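Local coordinates for protein putative Acetyltransferase (Pyrococcus horikoshii, PDB 3DDD) that binds coenzyme A and, as a member of the GNAT acetyltransferase family, probably transfers acyl groups to a substrate that is not specified, at residues Val119-Leu124 and Leu268-Glu273; Phe139-Arg144 and Ser262-Arg267; Arg185-Tyr190 and Phe205-Arg210; Ile213-Ala218 and Gly281-Ala286. All blocks are in the same frame, centred on the assembly; numbering follows the deposited sequence.

From the N terminus, 119-124 opens contact 1 and 139-144 opens contact 2. Contact 3 follows as a local closure, helix 185-190 onto strand segment 205-210, nested inside the loops of both. The next strand of the chain, 213-218, pairs with 205-210, with a probable hydrogen bond from Phe-205 N to Val-217 O (2.8 Å), and opens contact 4. Late in the second GNAT half, strand segment 262-267 closes contact 2, and 268-273 directly after it closes contact 1 outside it. The C-terminal segment 281-286 closes contact 4, which crosses both. Contacts 1 and 2 thus join the coenzyme A-binding half to the later half, whereas contacts 3 and 4 organise the later half, about 23 and 16 Å from contact 2 between centres.

Contact 1. Residues Val119-Leu124 and Leu268-Glu273; sequences VDTIRL and LGSKIE. With EDO (1,2-ethanediol), chain E.
Ile-122 and Leu-268 form an antiparallel hydrogen-bonded pair where strand 121-126 of the coenzyme A-binding GNAT half meets the end of strand 258-267, contributed from far along the chain. Ile-122 N reaches Leu-268 O at 2.9 Å, and the return bond, Leu-268 N to Ile-122 O, is 2.8 Å long and almost straight (177° at the hydrogen). At Leu-268 the chain turns a corner, and its end-to-end direction over 268-272 lies 96° from that of 120-123. Gly-269 suits this turn: a CB there would press against Asp-120 O and the preceding carbonyl. Thr-121 follows the departing chain with its side chain. OG1, lying beside its own backbone N (chi1 -66°), donates to Ser-270 O; the modelled 2.5 Å is so short that the exact length is doubtful. The methyl CG2 slides past Ile-272 and meets its CG1 at 4.0 Å. A valine in place of Thr-121 would probably leave Ser-270 O without this donor and the turn less firmly tied to the strand. The end of Arg-123 comes near Ile-272 CB, but its charge is met by salt bridges from NH2 to Glu-142 and Glu-274. On the other flank an ethanediol, probably from the crystallisation liquor, hydrogen-bonds through O1 to Val-119 O at 3.0 Å and through O2 to Asp-120 O at 3.2 Å.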
# COMPACT_ATOMS: atom_id res chain seq x y z
N VAL A 119 -18.50 -0.09 -1.88
CA VAL A 119 -18.22 0.16 -0.47
C VAL A 119 -18.54 1.57 -0.04
O VAL A 119 -18.60 2.47 -0.86
CB VAL A 119 -16.73 -0.13 -0.11
CG1 VAL A 119 -16.39 -1.58 -0.36
CG2 VAL A 119 -15.78 0.80 -0.88
N ASP A 120 -18.68 1.76 1.28
CA ASP A 120 -19.02 3.07 1.84
C ASP A 120 -17.85 3.84 2.44
O ASP A 120 -17.99 4.99 2.86
CB ASP A 120 -20.13 2.89 2.89
CG ASP A 120 -21.45 2.43 2.27
OD1 ASP A 120 -21.72 2.68 1.06
OD2 ASP A 120 -22.22 1.80 3.00
N THR A 121 -16.69 3.24 2.48
CA THR A 121 -15.50 3.95 2.91
C THR A 121 -14.37 3.70 1.94
O THR A 121 -14.13 2.58 1.55
CB THR A 121 -15.12 3.55 4.32
OG1 THR A 121 -16.16 4.01 5.18
CG2 THR A 121 -13.76 4.20 4.75
N ILE A 122 -13.72 4.78 1.52
CA ILE A 122 -12.53 4.67 0.69
C ILE A 122 -11.41 5.41 1.40
O ILE A 122 -11.60 6.52 1.88
CB ILE A 122 -12.77 5.21 -0.76
CG1 ILE A 122 -13.73 4.28 -1.51
CG2 ILE A 122 -11.47 5.30 -1.53
CD1 ILE A 122 -14.35 4.89 -2.75
N ARG A 123 -10.25 4.78 1.47
CA ARG A 123 -9.10 5.37 2.13
C ARG A 123 -7.85 5.31 1.25
O ARG A 123 -7.80 4.59 0.25
CB ARG A 123 -8.85 4.68 3.47
CG ARG A 123 -10.00 4.86 4.42
CD ARG A 123 -9.97 3.88 5.54
NE ARG A 123 -9.08 4.27 6.63
CZ ARG A 123 -8.50 3.41 7.46
NH1 ARG A 123 -8.65 2.08 7.29
NH2 ARG A 123 -7.72 3.87 8.42
N LEU A 124 -6.86 6.07 1.65
CA LEU A 124 -5.61 6.17 0.92
C LEU A 124 -4.54 6.84 1.78
O LEU A 124 -4.84 7.47 2.78
CB LEU A 124 -5.79 6.97 -0.37
CG LEU A 124 -6.37 8.39 -0.26
CD1 LEU A 124 -5.31 9.42 0.17
CD2 LEU A 124 -7.01 8.78 -1.55
N LEU A 268 -12.67 8.92 2.80
CA LEU A 268 -13.95 9.37 2.30
C LEU A 268 -15.01 8.35 2.73
O LEU A 268 -15.01 7.20 2.30
CB LEU A 268 -13.95 9.58 0.79
CG LEU A 268 -15.28 10.06 0.20
CD1 LEU A 268 -15.76 11.42 0.78
CD2 LEU A 268 -15.19 10.11 -1.31
N GLY A 269 -15.92 8.80 3.59
CA GLY A 269 -16.93 7.95 4.15
C GLY A 269 -16.74 7.77 5.65
O GLY A 269 -16.00 8.52 6.30
N SER A 270 -17.41 6.75 6.19
CA SER A 270 -17.46 6.51 7.63
C SER A 270 -16.20 5.79 8.13
O SER A 270 -15.64 4.94 7.44
CB SER A 270 -18.73 5.71 8.02
OG SER A 270 -19.03 4.73 7.03
N LYS A 271 -15.75 6.21 9.31
CA LYS A 271 -14.63 5.59 10.01
C LYS A 271 -14.81 4.09 10.14
O LYS A 271 -15.90 3.59 10.42
CB LYS A 271 -14.48 6.16 11.42
CG LYS A 271 -14.00 7.59 11.49
CD LYS A 271 -13.59 8.00 12.91
CE LYS A 271 -13.46 9.53 13.02
NZ LYS A 271 -12.30 9.94 13.89
N ILE A 272 -13.70 3.40 9.92
CA ILE A 272 -13.58 1.97 10.09
C ILE A 272 -13.01 1.73 11.48
O ILE A 272 -12.02 2.34 11.85
CB ILE A 272 -12.61 1.37 9.02
CG1 ILE A 272 -13.24 1.46 7.60
CG2 ILE A 272 -12.21 -0.07 9.38
CD1 ILE A 272 -14.71 1.00 7.52
N GLU A 273 -13.64 0.85 12.25
CA GLU A 273 -13.10 0.42 13.54
C GLU A 273 -11.77 -0.33 13.30
O GLU A 273 -11.77 -1.38 12.70
CB GLU A 273 -14.14 -0.48 14.25
CG GLU A 273 -13.85 -0.79 15.74
CD GLU A 273 -14.84 -1.81 16.39
OE1 GLU A 273 -15.91 -2.10 15.79
OE2 GLU A 273 -14.54 -2.30 17.51
C1 EDO E . -17.36 5.56 -0.78
O1 EDO E . -18.75 5.43 -1.07
C2 EDO E . -17.09 7.00 -0.38
O2 EDO E . -17.94 7.40 0.69

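Contact 2. Residues Phe139-Arg144 and Ser262-Arg267; sequences FVDEYR and SCMRMR
Val-140 and Arg-267 begin an antiparallel ladder whose short strand axes approach to 4.5 Å at 137°, and a beta bulge sets Glu-142 and Tyr-143 together opposite Arg-265. The bonds record the shift: Arg-265 O accepts from Glu-142 N at 2.9 Å, yet Arg-265 N donates to Tyr-143 O. Among the side chains, Glu-142 and Arg-267 cross at about a right angle in a salt bridge, NH1 to OE2 at 2.7 Å. OE2 uses its anti lone pair and lies close to the guanidinium plane, although the carboxylate itself is turned 41° from that plane. The bend of Arg-267 at chi3 (80°) brings the guanidinium back over the partner strand, where Val-140 CG2 sits 3.7 Å above one face. Water 1 lies at its edge, accepting from NH1 and donating to Asp-141 O, so NH1 is gripped twice. On the sheet face carrying Asp-141, Met-264, a selenomethionine, folds across the bulge, its SE 3.6 Å from Tyr-143 C. Met-266, also selenomethionine, puts CE 4.0 Å from Phe-139 CB. Tyr-143 lies alongside Arg-265, CE1 to CD 3.6 Å, while its OH bonds to Glu-274. Strand 121-126 flanks strand 258-267 on its other edge, strand 238-242 continues beyond 140-149, and Tyr-131 and Lys-135 of helix 131-136 pack on Met-266.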
# COMPACT_ATOMS: atom_id res chain seq x y z
N PHE A 139 -11.98 14.04 0.79
CA PHE A 139 -11.17 13.24 1.69
C PHE A 139 -10.68 14.06 2.89
O PHE A 139 -10.19 15.20 2.72
CB PHE A 139 -9.99 12.59 0.95
CG PHE A 139 -10.38 11.35 0.17
CD1 PHE A 139 -11.10 11.46 -1.03
CD2 PHE A 139 -10.03 10.09 0.63
CE1 PHE A 139 -11.45 10.35 -1.74
CE2 PHE A 139 -10.38 8.94 -0.09
CZ PHE A 139 -11.11 9.07 -1.28
N VAL A 140 -10.84 13.49 4.09
CA VAL A 140 -10.47 14.12 5.35
C VAL A 140 -9.23 13.43 5.95
O VAL A 140 -9.05 12.24 5.77
CB VAL A 140 -11.63 14.04 6.40
CG1 VAL A 140 -12.89 14.81 5.90
CG2 VAL A 140 -11.96 12.60 6.73
N ASP A 141 -8.40 14.17 6.66
CA ASP A 141 -7.20 13.62 7.30
C ASP A 141 -7.53 12.61 8.39
O ASP A 141 -8.46 12.82 9.19
CB ASP A 141 -6.35 14.73 7.94
CG ASP A 141 -5.77 15.71 6.94
OD1 ASP A 141 -5.93 15.51 5.73
OD2 ASP A 141 -5.14 16.68 7.38
N GLU A 142 -6.78 11.52 8.42
CA GLU A 142 -6.80 10.61 9.55
C GLU A 142 -5.56 10.83 10.42
O GLU A 142 -5.63 11.55 11.40
CB GLU A 142 -6.95 9.16 9.07
CG GLU A 142 -8.34 8.91 8.48
CD GLU A 142 -8.69 7.44 8.36
OE1 GLU A 142 -7.80 6.62 8.06
OE2 GLU A 142 -9.88 7.12 8.56
N TYR A 143 -4.43 10.27 10.02
CA TYR A 143 -3.17 10.42 10.74
C TYR A 143 -2.06 10.12 9.72
O TYR A 143 -2.33 9.53 8.68
CB TYR A 143 -3.08 9.45 11.94
CG TYR A 143 -3.53 8.04 11.61
CD1 TYR A 143 -2.71 7.20 10.90
CD2 TYR A 143 -4.80 7.56 11.96
CE1 TYR A 143 -3.10 5.92 10.56
CE2 TYR A 143 -5.21 6.26 11.62
CZ TYR A 143 -4.34 5.45 10.91
OH TYR A 143 -4.66 4.15 10.52
N ARG A 144 -0.82 10.49 10.06
CA ARG A 144 0.34 10.26 9.18
C ARG A 144 0.84 8.83 9.24
O ARG A 144 0.73 8.15 10.26
CB ARG A 144 1.49 11.22 9.51
CG ARG A 144 1.30 12.62 8.97
CD ARG A 144 2.22 13.62 9.64
NE ARG A 144 3.57 13.65 9.06
CZ ARG A 144 4.71 13.36 9.69
NH1 ARG A 144 4.75 12.99 10.97
NH2 ARG A 144 5.85 13.45 9.02
N SER A 262 6.80 10.72 4.62
CA SER A 262 5.51 10.47 5.23
C SER A 262 4.33 10.80 4.31
O SER A 262 4.44 11.59 3.39
CB SER A 262 5.37 11.19 6.55
OG SER A 262 5.07 12.53 6.33
N CYS A 263 3.22 10.12 4.55
CA CYS A 263 1.96 10.40 3.92
C CYS A 263 0.94 10.73 4.97
O CYS A 263 1.14 10.47 6.15
CB CYS A 263 1.45 9.19 3.16
SG CYS A 263 2.47 8.80 1.74
N MSE A 264 -0.16 11.28 4.50
CA MSE A 264 -1.28 11.51 5.34
C MSE A 264 -2.29 10.48 4.89
O MSE A 264 -2.62 10.39 3.71
CB MSE A 264 -1.76 12.95 5.20
CG MSE A 264 -3.04 13.26 5.93
SE MSE A 264 -2.89 13.12 7.85
CE MSE A 264 -1.99 14.84 8.22
N ARG A 265 -2.74 9.65 5.82
CA ARG A 265 -3.80 8.73 5.55
C ARG A 265 -5.05 9.58 5.53
O ARG A 265 -5.16 10.52 6.28
CB ARG A 265 -3.84 7.64 6.60
CG ARG A 265 -4.91 6.59 6.44
CD ARG A 265 -4.52 5.33 7.25
NE ARG A 265 -3.48 4.59 6.52
CZ ARG A 265 -3.19 3.30 6.69
NH1 ARG A 265 -3.82 2.57 7.60
NH2 ARG A 265 -2.26 2.74 5.91
N MSE A 266 -5.96 9.28 4.61
CA MSE A 266 -7.18 10.06 4.42
C MSE A 266 -8.37 9.15 4.15
O MSE A 266 -8.19 8.00 3.75
CB MSE A 266 -7.01 11.01 3.24
CG MSE A 266 -5.84 11.96 3.34
SE MSE A 266 -5.72 13.16 1.85
CE MSE A 266 -6.87 14.57 2.51
N ARG A 267 -9.57 9.67 4.36
CA ARG A 267 -10.80 8.88 4.30
C ARG A 267 -11.95 9.63 3.66
O ARG A 267 -12.21 10.81 3.95
CB ARG A 267 -11.20 8.42 5.71
CG ARG A 267 -12.47 7.59 5.76
CD ARG A 267 -12.85 7.25 7.17
NE ARG A 267 -13.53 8.37 7.82
CZ ARG A 267 -12.97 9.22 8.66
NH1 ARG A 267 -11.72 9.08 9.04
NH2 ARG A 267 -13.69 10.20 9.16
O HOH W 1 -10.40 11.38 10.61

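Contact 3. Residues Arg185-Tyr190 and Phe205-Arg210; sequences RVLEAY and FGLVYR. With EDO (1,2-ethanediol), chain D.
Tyr-190 and Tyr-209 make the aromatic part of this contact, in which helix 184-192 lies on strand 204-209 within the second GNAT domain. They form a T-shaped pair with the edge of Tyr-190 directed at the face of Tyr-209, centroids 5.1 Å apart and planes at 73°. CD1 of Tyr-190 lies 3.6 Å above the plane of the Tyr-209 ring and is offset toward its rim, so the edge does not meet the middle of the ring. The opposite face of Tyr-209 has Arg-210 CG 3.5 Å above its centre, so the ring is sandwiched. Tyr-209 CG stands opposite its own backbone N (chi1 178°), which carries the ring out toward the helix. The remaining apolar contacts run along the strand toward Phe-205: Leu-207 CD2 touches Tyr-190 CB at 4.1 Å, and Leu-187 CD2 meets Phe-205 CE1 at 3.9 Å, less surely because Leu-187 has two modelled conformers. Replacing Tyr-209 with an alanine would probably leave the Tyr-190 ring edge without the face it packs on and its rotation less restrained. Polar contact is peripheral, an ethanediol O1 accepting from Arg-210 N at 3.0 Å. With no hydrogen bond between the helix and strand segments, the interface depends on apolar fit and on the mutual orientation of the two tyrosine rings.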
# COMPACT_ATOMS: atom_id res chain seq x y z
N ARG A 185 -5.97 -12.08 1.51
CA ARG A 185 -5.61 -12.41 0.12
C ARG A 185 -4.39 -11.63 -0.35
O ARG A 185 -3.64 -12.07 -1.19
CB ARG A 185 -6.81 -12.23 -0.82
CG ARG A 185 -7.13 -10.81 -1.21
CD ARG A 185 -8.18 -10.84 -2.33
NE ARG A 185 -8.21 -9.58 -3.05
CZ ARG A 185 -8.78 -8.47 -2.60
NH1 ARG A 185 -9.39 -8.46 -1.43
NH2 ARG A 185 -8.72 -7.34 -3.31
N VAL A 186 -4.15 -10.48 0.24
CA VAL A 186 -2.96 -9.70 -0.05
C VAL A 186 -1.73 -10.38 0.57
O VAL A 186 -0.72 -10.62 -0.12
CB VAL A 186 -3.16 -8.24 0.44
CG1 VAL A 186 -2.01 -7.36 0.02
CG2 VAL A 186 -4.45 -7.71 -0.18
N LEU A 187 -1.80 -10.70 1.86
CA LEU A 187 -0.73 -11.46 2.51
C LEU A 187 -0.39 -12.72 1.70
O LEU A 187 0.76 -12.96 1.41
CB LEU A 187 -1.12 -11.84 3.96
CG LEU A 187 -0.81 -10.76 5.01
CD1 LEU A 187 -1.72 -9.55 4.84
CD2 LEU A 187 -0.94 -11.36 6.38
N GLU A 188 -1.41 -13.48 1.33
CA GLU A 188 -1.22 -14.69 0.52
C GLU A 188 -0.49 -14.47 -0.81
O GLU A 188 0.32 -15.30 -1.20
CB GLU A 188 -2.59 -15.31 0.21
CG GLU A 188 -3.15 -16.19 1.30
CD GLU A 188 -4.66 -16.46 1.15
OE1 GLU A 188 -5.31 -15.93 0.22
OE2 GLU A 188 -5.20 -17.21 1.98
N ALA A 189 -0.83 -13.39 -1.51
CA ALA A 189 -0.23 -13.07 -2.81
C ALA A 189 1.25 -12.78 -2.68
O ALA A 189 2.06 -13.25 -3.47
CB ALA A 189 -0.99 -11.86 -3.48
N TYR A 190 1.61 -12.02 -1.64
CA TYR A 190 3.01 -11.78 -1.30
C TYR A 190 3.78 -13.04 -0.91
O TYR A 190 4.95 -13.21 -1.28
CB TYR A 190 3.12 -10.74 -0.18
CG TYR A 190 3.04 -9.33 -0.70
CD1 TYR A 190 4.16 -8.71 -1.21
CD2 TYR A 190 1.84 -8.64 -0.70
CE1 TYR A 190 4.11 -7.42 -1.71
CE2 TYR A 190 1.76 -7.35 -1.18
CZ TYR A 190 2.90 -6.74 -1.69
OH TYR A 190 2.81 -5.46 -2.17
N PHE A 205 2.66 -10.94 14.52
CA PHE A 205 3.24 -11.37 13.26
C PHE A 205 3.80 -10.19 12.48
O PHE A 205 3.36 -9.04 12.65
CB PHE A 205 2.24 -12.17 12.39
CG PHE A 205 1.28 -11.30 11.62
CD1 PHE A 205 1.59 -10.85 10.35
CD2 PHE A 205 0.05 -10.93 12.17
CE1 PHE A 205 0.74 -10.06 9.65
CE2 PHE A 205 -0.83 -10.12 11.48
CZ PHE A 205 -0.49 -9.67 10.22
N GLY A 206 4.76 -10.51 11.62
CA GLY A 206 5.27 -9.59 10.62
C GLY A 206 5.48 -10.29 9.30
O GLY A 206 5.81 -11.49 9.27
N LEU A 207 5.27 -9.56 8.20
CA LEU A 207 5.47 -10.11 6.86
C LEU A 207 6.68 -9.43 6.27
O LEU A 207 6.78 -8.24 6.30
CB LEU A 207 4.24 -9.87 5.99
CG LEU A 207 4.27 -10.49 4.59
CD1 LEU A 207 4.15 -12.01 4.66
CD2 LEU A 207 3.12 -9.87 3.79
N VAL A 208 7.65 -10.21 5.79
CA VAL A 208 8.89 -9.65 5.27
C VAL A 208 8.95 -10.01 3.79
O VAL A 208 8.93 -11.18 3.44
CB VAL A 208 10.13 -10.21 6.02
CG1 VAL A 208 11.42 -9.63 5.45
CG2 VAL A 208 10.03 -9.88 7.47
N TYR A 209 9.01 -8.98 2.95
CA TYR A 209 9.10 -9.14 1.53
C TYR A 209 10.16 -8.20 1.03
O TYR A 209 10.05 -7.00 1.24
CB TYR A 209 7.75 -8.78 0.87
CG TYR A 209 7.81 -8.88 -0.64
CD1 TYR A 209 8.07 -10.11 -1.27
CD2 TYR A 209 7.65 -7.76 -1.44
CE1 TYR A 209 8.11 -10.20 -2.66
CE2 TYR A 209 7.73 -7.85 -2.81
CZ TYR A 209 7.94 -9.07 -3.42
OH TYR A 209 8.03 -9.10 -4.79
N ARG A 210 11.20 -8.74 0.39
CA ARG A 210 12.36 -7.95 -0.01
C ARG A 210 12.95 -7.23 1.22
O ARG A 210 13.25 -7.85 2.25
CB ARG A 210 11.96 -6.99 -1.10
CG ARG A 210 11.26 -7.67 -2.31
CD ARG A 210 12.13 -8.70 -2.99
NE ARG A 210 11.57 -9.21 -4.24
CZ ARG A 210 11.86 -8.76 -5.47
NH1 ARG A 210 12.71 -7.75 -5.67
NH2 ARG A 210 11.28 -9.34 -6.52
C1 EDO D . 11.53 -12.11 0.95
O1 EDO D . 11.08 -11.68 -0.32
C2 EDO D . 13.03 -11.81 0.98
O2 EDO D . 13.55 -12.26 2.22

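Contact 4. Residues Ile213-Ala218 and Gly281-Ala286; sequences IGPLVA and GILAYA
Leu-283 packs against Pro-215 where the C-terminal chain, leaving strand 279-281, runs beside strand 212-218. From its CB, which lies 4.0 Å from Pro-215 CD, the Leu-283 side chain advances alongside the pyrrolidine ring, both pointing the same way. CG comes closest, 3.8 Å from the same CD, and also passes near Gly-214 O. At the tip, CD1 remains 3.9 Å from Pro-215 CD, so three successive atoms lie within van der Waals contact of one ring carbon. The torsion chi1 of -164° keeps CG roughly opposite the backbone N and so directs the branch along the ring. Pro-215 follows a cis peptide bond, and its CB turns instead to Gly-281 O, 3.4 Å away.

Beyond the proline the backbone takes over. Leu-216 and Gly-281 are an antiparallel hydrogen-bonded pair: Leu-216 N donates to Gly-281 O at 2.9 Å, and Gly-281 N returns to a lone pair of Leu-216 O at 3.1 Å, in the carbonyl plane. Two glycines permit this closeness. A CB on Gly-214 would run into Ile-282 O, which its CA approaches to 3.3 Å, and one on Gly-281 would sit tightly against Leu-216 CB. Water 2 donates to both Ile-213 O and Ile-282 O, bridging the two carbonyls beside the approach of Gly-214 to Leu-283. Strand 212-218 meanwhile pairs in parallel with 238-242 and in antiparallel fashion with 204-209. The chemistry is therefore chiefly backbone bonding, with one leucine-proline contact as its apolar supplement and a water serving two carbonyls that cannot bond each other.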
# COMPACT_ATOMS: atom_id res chain seq x y z
N ILE A 213 9.30 -4.80 5.91
CA ILE A 213 8.37 -5.49 6.79
C ILE A 213 7.03 -4.72 6.78
O ILE A 213 6.96 -3.50 7.00
CB ILE A 213 8.90 -5.68 8.25
CG1 ILE A 213 7.86 -6.42 9.12
CG2 ILE A 213 9.35 -4.34 8.85
CD1 ILE A 213 8.32 -6.83 10.50
N GLY A 214 5.98 -5.46 6.49
CA GLY A 214 4.65 -4.90 6.51
C GLY A 214 3.66 -5.96 6.07
O GLY A 214 3.84 -6.56 5.06
N PRO A 215 2.58 -6.17 6.83
CA PRO A 215 2.34 -5.55 8.10
C PRO A 215 3.21 -6.06 9.25
O PRO A 215 3.91 -7.11 9.15
CB PRO A 215 0.85 -5.85 8.37
CG PRO A 215 0.51 -6.95 7.52
CD PRO A 215 1.46 -7.03 6.40
N LEU A 216 3.18 -5.29 10.34
CA LEU A 216 3.66 -5.72 11.64
C LEU A 216 2.57 -5.42 12.65
O LEU A 216 2.20 -4.25 12.86
CB LEU A 216 4.97 -5.01 12.00
CG LEU A 216 5.57 -5.37 13.38
CD1 LEU A 216 5.94 -6.86 13.42
CD2 LEU A 216 6.76 -4.47 13.70
N VAL A 217 2.00 -6.49 13.22
CA VAL A 217 0.92 -6.45 14.20
C VAL A 217 1.34 -7.25 15.45
O VAL A 217 1.85 -8.36 15.32
CB VAL A 217 -0.40 -7.01 13.62
CG1 VAL A 217 -1.56 -6.92 14.65
CG2 VAL A 217 -0.77 -6.24 12.35
N ALA A 218 1.19 -6.65 16.63
CA ALA A 218 1.57 -7.29 17.91
C ALA A 218 0.72 -6.82 19.07
O ALA A 218 0.45 -5.63 19.19
CB ALA A 218 3.04 -7.03 18.23
N GLY A 281 3.23 -1.58 11.65
CA GLY A 281 3.74 -1.39 10.32
C GLY A 281 2.64 -1.70 9.33
O GLY A 281 2.09 -2.81 9.31
N ILE A 282 2.29 -0.72 8.50
CA ILE A 282 1.26 -0.94 7.51
C ILE A 282 1.81 -1.87 6.44
O ILE A 282 3.03 -2.01 6.27
CB ILE A 282 0.66 0.39 6.95
CG1 ILE A 282 1.60 1.09 5.97
CG2 ILE A 282 0.27 1.37 8.07
CD1 ILE A 282 0.89 2.21 5.20
N LEU A 283 0.91 -2.50 5.69
CA LEU A 283 1.32 -3.38 4.60
C LEU A 283 2.06 -2.60 3.52
O LEU A 283 3.18 -2.91 3.20
CB LEU A 283 0.10 -4.14 4.04
CG LEU A 283 0.46 -5.37 3.17
CD1 LEU A 283 -0.62 -6.46 3.21
CD2 LEU A 283 0.72 -4.95 1.74
N ALA A 284 1.42 -1.57 2.96
CA ALA A 284 2.00 -0.74 1.87
C ALA A 284 1.16 0.49 1.78
O ALA A 284 -0.01 0.43 2.09
CB ALA A 284 1.98 -1.48 0.53
N TYR A 285 1.73 1.62 1.38
CA TYR A 285 0.91 2.82 1.14
C TYR A 285 -0.22 2.55 0.09
O TYR A 285 -1.33 3.07 0.21
CB TYR A 285 1.78 3.96 0.65
CG TYR A 285 2.65 4.69 1.66
CD1 TYR A 285 2.17 5.08 2.91
CD2 TYR A 285 3.96 5.03 1.33
CE1 TYR A 285 2.96 5.81 3.80
CE2 TYR A 285 4.78 5.76 2.23
CZ TYR A 285 4.28 6.14 3.46
OH TYR A 285 5.07 6.86 4.33
N ALA A 286 0.05 1.68 -0.88
CA ALA A 286 -0.94 1.32 -1.91
C ALA A 286 -2.15 0.54 -1.40
O ALA A 286 -3.27 0.65 -1.97
CB ALA A 286 -0.27 0.54 -2.97
O HOH W 2 5.53 -1.49 7.17